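Local coordinates for protein AlyGC (Glaciecola chathamensis, PDB 5GKD) that probably cleaves alginate by beta-elimination, as a polysaccharide lyase family 6 alginate lyase with a bound calcium ion, at residues 91-96 / 126-131; 130-135 / 161-166; 150-155 / 195-200. One frame throughout, in Å; residues are numbered along the deposited sequence.

Contact 1 (91-96 / 126-131). With PO4 (phosphate ion), chain G; PO4 (phosphate ion), chain I.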
# COMPACT_ATOMS: atom_id res chain seq x y z
N ILE A 91 26.03 -0.02 10.43
CA ILE A 91 27.45 -0.16 10.74
C ILE A 91 28.01 -1.32 9.92
O ILE A 91 27.56 -2.46 10.07
CB ILE A 91 27.69 -0.43 12.22
CG1 ILE A 91 27.11 0.68 13.09
CG2 ILE A 91 29.19 -0.61 12.49
CD1 ILE A 91 27.31 0.40 14.56
N ALA A 92 29.02 -1.04 9.10
CA ALA A 92 29.65 -2.07 8.28
C ALA A 92 31.16 -2.02 8.44
O ALA A 92 31.76 -0.94 8.40
CB ALA A 92 29.30 -1.89 6.81
N PHE A 93 31.76 -3.20 8.61
CA PHE A 93 33.21 -3.33 8.71
C PHE A 93 33.85 -3.42 7.33
O PHE A 93 34.69 -4.29 7.06
CB PHE A 93 33.56 -4.54 9.56
CG PHE A 93 33.38 -4.34 11.04
CD1 PHE A 93 32.12 -4.40 11.62
CD2 PHE A 93 34.47 -4.12 11.86
CE1 PHE A 93 31.95 -4.23 12.97
CE2 PHE A 93 34.31 -3.96 13.22
CZ PHE A 93 33.05 -4.00 13.77
N ARG A 94 33.44 -2.53 6.44
CA ARG A 94 34.03 -2.41 5.12
C ARG A 94 33.61 -1.07 4.53
O ARG A 94 32.60 -0.48 4.94
CB ARG A 94 33.59 -3.54 4.18
CG ARG A 94 32.19 -3.36 3.67
CD ARG A 94 31.69 -4.49 2.79
NE ARG A 94 30.34 -4.19 2.35
CZ ARG A 94 29.67 -4.87 1.42
NH1 ARG A 94 28.45 -4.50 1.11
NH2 ARG A 94 30.22 -5.91 0.82
N ARG A 95 34.40 -0.60 3.57
CA ARG A 95 33.94 0.44 2.66
C ARG A 95 33.00 -0.14 1.61
O ARG A 95 31.91 0.39 1.37
CB ARG A 95 35.12 1.12 1.98
CG ARG A 95 34.69 2.15 0.93
CD ARG A 95 35.88 2.89 0.35
NE ARG A 95 35.44 3.98 -0.50
CZ ARG A 95 36.20 5.00 -0.89
NH1 ARG A 95 37.47 5.07 -0.50
NH2 ARG A 95 35.69 5.94 -1.67
N ASN A 96 33.43 -1.22 0.96
CA ASN A 96 32.69 -1.93 -0.08
C ASN A 96 33.33 -3.30 -0.21
O ASN A 96 34.25 -3.63 0.53
CB ASN A 96 32.70 -1.16 -1.41
CG ASN A 96 34.10 -0.80 -1.86
OD1 ASN A 96 34.99 -1.65 -1.95
ND2 ASN A 96 34.31 0.48 -2.13
N VAL A 126 24.26 -4.17 11.88
CA VAL A 126 25.70 -4.39 11.95
C VAL A 126 26.08 -5.52 11.01
O VAL A 126 25.51 -6.61 11.09
CB VAL A 126 26.15 -4.72 13.39
CG1 VAL A 126 27.65 -4.83 13.47
CG2 VAL A 126 25.61 -3.67 14.38
N MET A 127 27.06 -5.29 10.14
CA MET A 127 27.60 -6.30 9.24
C MET A 127 29.11 -6.35 9.39
O MET A 127 29.78 -5.33 9.18
CB MET A 127 27.25 -6.02 7.77
CG MET A 127 25.77 -6.05 7.51
SD MET A 127 25.02 -7.68 7.60
CE MET A 127 25.52 -8.36 6.09
N VAL A 128 29.64 -7.53 9.73
CA VAL A 128 31.07 -7.71 9.96
C VAL A 128 31.69 -8.37 8.73
O VAL A 128 31.18 -9.38 8.24
CB VAL A 128 31.34 -8.54 11.22
CG1 VAL A 128 32.79 -8.36 11.68
CG2 VAL A 128 30.41 -8.13 12.33
N TYR A 129 32.79 -7.80 8.24
CA TYR A 129 33.60 -8.40 7.18
C TYR A 129 35.04 -8.50 7.67
O TYR A 129 35.37 -8.09 8.78
CB TYR A 129 33.54 -7.60 5.88
CG TYR A 129 32.14 -7.35 5.34
CD1 TYR A 129 31.31 -6.38 5.89
CD2 TYR A 129 31.66 -8.09 4.28
CE1 TYR A 129 30.04 -6.17 5.39
CE2 TYR A 129 30.40 -7.88 3.78
CZ TYR A 129 29.60 -6.93 4.33
OH TYR A 129 28.34 -6.73 3.82
N GLY A 130 35.92 -9.03 6.82
CA GLY A 130 37.32 -9.03 7.18
C GLY A 130 37.64 -10.06 8.25
O GLY A 130 36.97 -11.09 8.38
N ARG A 131 38.68 -9.77 9.04
CA ARG A 131 39.18 -10.72 10.03
C ARG A 131 39.61 -10.00 11.29
O ARG A 131 40.06 -8.85 11.26
CB ARG A 131 40.38 -11.53 9.48
CG ARG A 131 40.03 -12.51 8.39
CD ARG A 131 41.23 -13.38 7.98
NE ARG A 131 40.85 -14.33 6.94
CZ ARG A 131 41.71 -15.01 6.18
NH1 ARG A 131 43.02 -14.85 6.33
NH2 ARG A 131 41.25 -15.83 5.25
P PO4 G . 26.64 -7.62 0.50
O1 PO4 G . 27.71 -8.15 1.43
O2 PO4 G . 27.18 -6.55 -0.43
O3 PO4 G . 25.52 -7.06 1.36
O4 PO4 G . 26.11 -8.74 -0.36
P PO4 I . 32.05 5.65 -1.37
O1 PO4 I . 31.34 6.44 -0.29
O2 PO4 I . 33.19 6.46 -1.93
O3 PO4 I . 32.59 4.35 -0.82
O4 PO4 I . 31.05 5.34 -2.46

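Contact 2 (130-135 / 161-166)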
# COMPACT_ATOMS: atom_id res chain seq x y z
N GLY A 130 35.92 -9.03 6.82
CA GLY A 130 37.32 -9.03 7.18
C GLY A 130 37.64 -10.06 8.25
O GLY A 130 36.97 -11.09 8.38
N ARG A 131 38.68 -9.77 9.04
CA ARG A 131 39.18 -10.72 10.03
C ARG A 131 39.61 -10.00 11.29
O ARG A 131 40.06 -8.85 11.26
CB ARG A 131 40.38 -11.53 9.48
CG ARG A 131 40.03 -12.51 8.39
CD ARG A 131 41.23 -13.38 7.98
NE ARG A 131 40.85 -14.33 6.94
CZ ARG A 131 41.71 -15.01 6.18
NH1 ARG A 131 43.02 -14.85 6.33
NH2 ARG A 131 41.25 -15.83 5.25
N HIS A 132 39.48 -10.70 12.41
CA HIS A 132 39.98 -10.24 13.71
C HIS A 132 39.35 -8.92 14.15
O HIS A 132 40.00 -8.09 14.78
CB HIS A 132 41.50 -10.13 13.70
CG HIS A 132 42.18 -11.43 13.40
ND1 HIS A 132 42.18 -12.48 14.30
CD2 HIS A 132 42.83 -11.87 12.30
CE1 HIS A 132 42.83 -13.50 13.77
NE2 HIS A 132 43.22 -13.16 12.55
N ASN A 133 38.08 -8.73 13.85
CA ASN A 133 37.35 -7.60 14.37
C ASN A 133 36.68 -7.94 15.70
O ASN A 133 36.53 -9.10 16.08
CB ASN A 133 36.33 -7.12 13.34
CG ASN A 133 37.01 -6.52 12.13
OD1 ASN A 133 38.04 -5.87 12.27
ND2 ASN A 133 36.47 -6.77 10.93
N ARG A 134 36.25 -6.89 16.40
CA ARG A 134 35.56 -7.05 17.67
C ARG A 134 34.37 -6.09 17.73
O ARG A 134 34.48 -4.92 17.37
CB ARG A 134 36.50 -6.79 18.85
CG ARG A 134 35.86 -7.09 20.19
CD ARG A 134 36.85 -6.96 21.34
NE ARG A 134 36.17 -7.06 22.62
CZ ARG A 134 36.69 -6.69 23.77
NH1 ARG A 134 37.92 -6.19 23.81
NH2 ARG A 134 35.99 -6.81 24.89
N PHE A 135 33.24 -6.61 18.18
CA PHE A 135 32.03 -5.82 18.40
C PHE A 135 31.56 -6.10 19.84
O PHE A 135 30.97 -7.15 20.11
CB PHE A 135 30.98 -6.16 17.36
CG PHE A 135 29.74 -5.33 17.44
CD1 PHE A 135 29.64 -4.13 16.74
CD2 PHE A 135 28.65 -5.77 18.18
CE1 PHE A 135 28.49 -3.36 16.81
CE2 PHE A 135 27.49 -5.02 18.23
CZ PHE A 135 27.41 -3.82 17.55
N GLN A 161 37.37 -17.48 8.08
CA GLN A 161 38.38 -17.74 9.10
C GLN A 161 38.73 -16.46 9.87
O GLN A 161 39.89 -16.06 9.98
CB GLN A 161 39.63 -18.36 8.48
CG GLN A 161 39.34 -19.58 7.65
CD GLN A 161 40.57 -20.22 7.09
OE1 GLN A 161 41.46 -20.63 7.83
NE2 GLN A 161 40.65 -20.31 5.76
N ASN A 162 37.69 -15.80 10.37
CA ASN A 162 37.85 -14.43 10.85
C ASN A 162 38.27 -14.34 12.30
O ASN A 162 38.94 -13.39 12.67
CB ASN A 162 36.54 -13.65 10.64
CG ASN A 162 35.29 -14.44 11.08
OD1 ASN A 162 35.07 -14.66 12.27
ND2 ASN A 162 34.48 -14.86 10.11
N HIS A 163 37.86 -15.29 13.14
CA HIS A 163 38.07 -15.18 14.59
C HIS A 163 37.48 -13.90 15.16
O HIS A 163 37.99 -13.37 16.15
CB HIS A 163 39.56 -15.29 14.95
CG HIS A 163 40.16 -16.61 14.59
ND1 HIS A 163 40.03 -17.73 15.38
CD2 HIS A 163 40.83 -17.01 13.49
CE1 HIS A 163 40.62 -18.75 14.80
NE2 HIS A 163 41.12 -18.34 13.65
N HIS A 164 36.41 -13.40 14.55
CA HIS A 164 35.72 -12.23 15.08
C HIS A 164 35.24 -12.53 16.49
O HIS A 164 34.90 -13.66 16.83
CB HIS A 164 34.53 -11.85 14.20
CG HIS A 164 34.89 -11.29 12.86
ND1 HIS A 164 35.97 -10.46 12.66
CD2 HIS A 164 34.31 -11.45 11.65
CE1 HIS A 164 36.03 -10.13 11.38
NE2 HIS A 164 35.04 -10.73 10.74
N ARG A 165 35.22 -11.49 17.33
CA ARG A 165 34.77 -11.61 18.71
C ARG A 165 33.58 -10.69 18.95
O ARG A 165 33.66 -9.47 18.72
CB ARG A 165 35.91 -11.28 19.67
CG ARG A 165 35.51 -11.40 21.12
CD ARG A 165 36.64 -11.11 22.11
NE ARG A 165 36.13 -11.21 23.47
CZ ARG A 165 36.70 -10.67 24.54
NH1 ARG A 165 37.82 -9.96 24.43
NH2 ARG A 165 36.13 -10.83 25.72
N ILE A 166 32.46 -11.27 19.39
CA ILE A 166 31.22 -10.54 19.64
C ILE A 166 30.84 -10.77 21.09
O ILE A 166 30.37 -11.86 21.45
CB ILE A 166 30.11 -10.98 18.68
CG1 ILE A 166 30.57 -10.79 17.23
CG2 ILE A 166 28.79 -10.26 19.01
CD1 ILE A 166 29.73 -11.50 16.19
O HOH W 1 41.05 -12.09 16.70
O HOH W 2 38.76 -10.57 16.93

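Contact 3 (150-155 / 195-200). With PO4 (phosphate ion), chain G.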
# COMPACT_ATOMS: atom_id res chain seq x y z
N MET A 150 22.26 -8.17 13.35
CA MET A 150 23.71 -8.24 13.19
C MET A 150 24.09 -9.53 12.50
O MET A 150 23.58 -10.59 12.84
CB MET A 150 24.42 -8.18 14.53
CG MET A 150 25.92 -8.34 14.41
SD MET A 150 26.73 -8.06 15.97
CE MET A 150 28.44 -8.02 15.44
N ALA A 151 25.01 -9.43 11.54
CA ALA A 151 25.47 -10.60 10.82
C ALA A 151 26.98 -10.52 10.60
O ALA A 151 27.58 -9.45 10.58
CB ALA A 151 24.74 -10.74 9.47
N VAL A 152 27.59 -11.69 10.48
CA VAL A 152 28.97 -11.86 10.02
C VAL A 152 28.90 -12.38 8.60
O VAL A 152 28.30 -13.44 8.36
CB VAL A 152 29.75 -12.84 10.91
CG1 VAL A 152 31.05 -13.24 10.24
CG2 VAL A 152 29.99 -12.26 12.28
N ARG A 153 29.47 -11.65 7.65
CA ARG A 153 29.46 -12.06 6.25
C ARG A 153 30.70 -12.88 5.93
O ARG A 153 31.78 -12.63 6.46
CB ARG A 153 29.45 -10.86 5.30
CG ARG A 153 28.16 -10.12 5.21
CD ARG A 153 27.11 -10.91 4.45
NE ARG A 153 26.93 -10.52 3.06
CZ ARG A 153 26.46 -11.37 2.14
NH1 ARG A 153 26.19 -12.62 2.49
NH2 ARG A 153 26.28 -10.99 0.89
N LEU A 154 30.56 -13.79 4.98
CA LEU A 154 31.63 -14.72 4.63
C LEU A 154 31.85 -14.77 3.13
O LEU A 154 32.26 -15.80 2.59
CB LEU A 154 31.31 -16.11 5.16
CG LEU A 154 31.15 -16.13 6.68
CD1 LEU A 154 30.60 -17.48 7.08
CD2 LEU A 154 32.48 -15.85 7.33
N THR A 155 31.56 -13.68 2.44
CA THR A 155 31.36 -13.78 1.00
C THR A 155 32.65 -14.01 0.25
O THR A 155 32.61 -14.55 -0.85
CB THR A 155 30.60 -12.55 0.50
OG1 THR A 155 31.19 -11.37 1.01
CG2 THR A 155 29.19 -12.61 1.00
N THR A 195 32.11 -23.07 4.77
CA THR A 195 33.39 -22.48 5.12
C THR A 195 33.47 -22.32 6.63
O THR A 195 32.45 -22.30 7.32
CB THR A 195 33.60 -21.12 4.43
OG1 THR A 195 32.74 -20.15 5.03
CG2 THR A 195 33.27 -21.22 2.95
N ASP A 196 34.69 -22.25 7.14
CA ASP A 196 34.96 -22.12 8.56
C ASP A 196 35.06 -20.64 8.92
O ASP A 196 35.91 -19.93 8.38
CB ASP A 196 36.25 -22.82 8.95
CG ASP A 196 36.17 -24.33 8.86
OD1 ASP A 196 35.06 -24.89 9.00
OD2 ASP A 196 37.22 -24.96 8.68
N SER A 197 34.21 -20.19 9.84
CA SER A 197 34.20 -18.81 10.27
C SER A 197 35.03 -18.56 11.53
O SER A 197 35.68 -17.52 11.62
CB SER A 197 32.76 -18.35 10.48
OG SER A 197 32.70 -17.01 10.92
N PHE A 198 35.02 -19.48 12.49
CA PHE A 198 35.75 -19.35 13.76
C PHE A 198 35.30 -18.14 14.58
O PHE A 198 36.09 -17.54 15.29
CB PHE A 198 37.27 -19.28 13.55
CG PHE A 198 37.86 -20.47 12.83
CD1 PHE A 198 37.49 -21.75 13.16
CD2 PHE A 198 38.82 -20.29 11.86
CE1 PHE A 198 38.07 -22.85 12.51
CE2 PHE A 198 39.39 -21.38 11.21
CZ PHE A 198 39.01 -22.66 11.53
N THR A 199 34.03 -17.77 14.48
CA THR A 199 33.52 -16.61 15.20
C THR A 199 33.22 -16.96 16.66
O THR A 199 32.64 -17.99 16.95
CB THR A 199 32.25 -16.09 14.53
OG1 THR A 199 32.55 -15.67 13.20
CG2 THR A 199 31.67 -14.94 15.33
N LEU A 200 33.60 -16.06 17.55
CA LEU A 200 33.40 -16.19 18.99
C LEU A 200 32.27 -15.27 19.44
O LEU A 200 32.38 -14.05 19.31
CB LEU A 200 34.70 -15.85 19.73
CG LEU A 200 34.70 -15.83 21.26
CD1 LEU A 200 34.12 -17.15 21.69
CD2 LEU A 200 36.11 -15.71 21.84
P PO4 G . 26.64 -7.62 0.50
O1 PO4 G . 27.71 -8.15 1.43
O2 PO4 G . 27.18 -6.55 -0.43
O3 PO4 G . 25.52 -7.06 1.36
O4 PO4 G . 26.11 -8.74 -0.36

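Contact 1 (91-96 / 126-131)
Ile91 and Ala92 pair in parallel with Val126 and Met127, two successive coils of the right-handed parallel beta-helix expected of a pectate-lyase-like lyase. Two backbone hydrogen bonds hold the register: Met127 N donates to Ile91 O (2.9 Å), and Phe93 N donates to Met127 O (3.0 Å). Beyond Ala92 the regular pairing stops, since Phe93 is the centre of an inverse gamma turn.

Apolar contacts fill the inner side. Val128 CG1 lies over one face of the Phe93 ring, toward its rim, in a CH-pi contact 4.3 Å from the centroid, while Met127 O sits in plane at the ring edge.

The outer contact is a flat one. Arg94 lays CD over the middle of the Tyr129 ring, 3.4 Å from the centroid, and its guanidinium continues over the hydroxyl, the two planes only 6° apart. Its extended chain then brings Arg94 NH1 to phosphate O2 at 2.9 Å, with a weak second bond from NH2. An alanine at Arg94 would take away this cover and is likely to cost Tyr129 the group stacked on that face and the phosphate one cationic partner. Arg153 also binds this ion, probably taken from the crystallisation liquor. Arg95 holds a second phosphate through NE and NH2. Tyr129 OH donates to O1 of the first phosphate at 2.9 Å, with O1 in the plane of the ring.

Contact 2 (130-135 / 161-166)
The guanidinium groups of Arg134 and Arg165 lie flat on each other, planes 11° apart, where neighbouring coils of the parallel beta-helix run side by side. Arg165 NH1 sits over the centre of the Arg134 group, 3.5 Å from Arg134 CZ. Asp167 bridges to NE of both arginines and Glu202 to NE of Arg165, which probably offsets the like charges. Both chains are extended with CG anti to the backbone N (chi1 -173° and -179°), which carries them out together.

The His164 ring has Asn162 CB over one face, toward the rim, and Asn133 N in plane at its edge, donating to ND1 at 3.0 Å. This bond makes ND1 the acceptor and fixes the ring's rotation. The Asn133 amide lies almost parallel alongside and is itself held by Ser104 and Ala101. His132 carries Asn162 O over one face and a water in plane at ND1; its ring is nearly parallel to that of His163 but slid aside.

Arg165 N to Asn133 O and Phe135 N to Arg165 O form the strand pairing. Before it, His132 N donates to Asn162 O, and Asn162 makes an Asx turn: its OD1 accepts His164 N at 2.9 Å on a lone pair.

Contact 3 (150-155 / 195-200)
Val152 and Leu154 face Ser197, Thr199 and Thr195 at a backbone separation too wide for strand pairing: the nearest CA atoms are Leu154 and Ser197, 7.4 Å apart, with Val152 and Thr199 at 8.4 Å. Segment 150-155 leaves strand 150-152 and becomes irregular, while 195-200 is a turning stretch that leads into strand 200-207. No hydrogen bond joins the two, so side chains alone make the contact.

Leu154 carries most of it. Its CD2 comes to 3.8 Å from Ser197 OG, and its CD1 meets Thr195 OG1 at 4.0 Å as the two side chains slide past each other in opposite directions. With CG anti to the carbonyl carbon (chi1 -60°), both methyls of Leu154 also reach Ser197 CB. Val152 meets Thr199 tip to tip, Val152 CG1 lying 4.1 Å from Thr199 OG1.

The contact crosses the interior of the parallel beta-helix, from the end of strand 150-152 and the loop after it to the turn that leads into strand 200-207, and Ile187 and Ile166 pack against Thr199 there. The buried hydroxyls of Ser197 and Thr199 are both bonded: Ser197 OG donates to Thr199 OG1 at 2.6 Å, and Asn162 ND2 and OD1 bond to Ser197 OG and Thr199 OG1 respectively. Thr195 OG1 bonds to His192 O.

Arg153, between Val152 and Leu154, reaches the other way. Its chain bends at chi2 and chi3 to set the guanidinium edge on to phosphate, Arg153 NE to phosphate O1 at 3.0 Å and Arg153 NH2 to O4 at 2.6 Å.

How the contacts relate
The three contacts lie close together in the N-terminal beta-helix, centres 8 to 11 Å apart. Strands 89-92, 124-128 and 150-152 are successive neighbours on one face, joining contact 1 to contact 3, whereas strands 134-141, 165-167 and 200-207 follow one another on another. Contact 2 begins at Gly130 and Arg131, where contact 1 ends; contacts 2 and 3 alternate along the chain. Backbone pairing continues between them: Val126 O probably bonds to Ala151 N, and Ile166 N to Leu200 O. Inside, Phe135 CD2 packs on Met150 CE at 3.5 Å. Contacts 1 and 3 reach the same phosphate, consistent with a positively charged patch spread over adjacent coils.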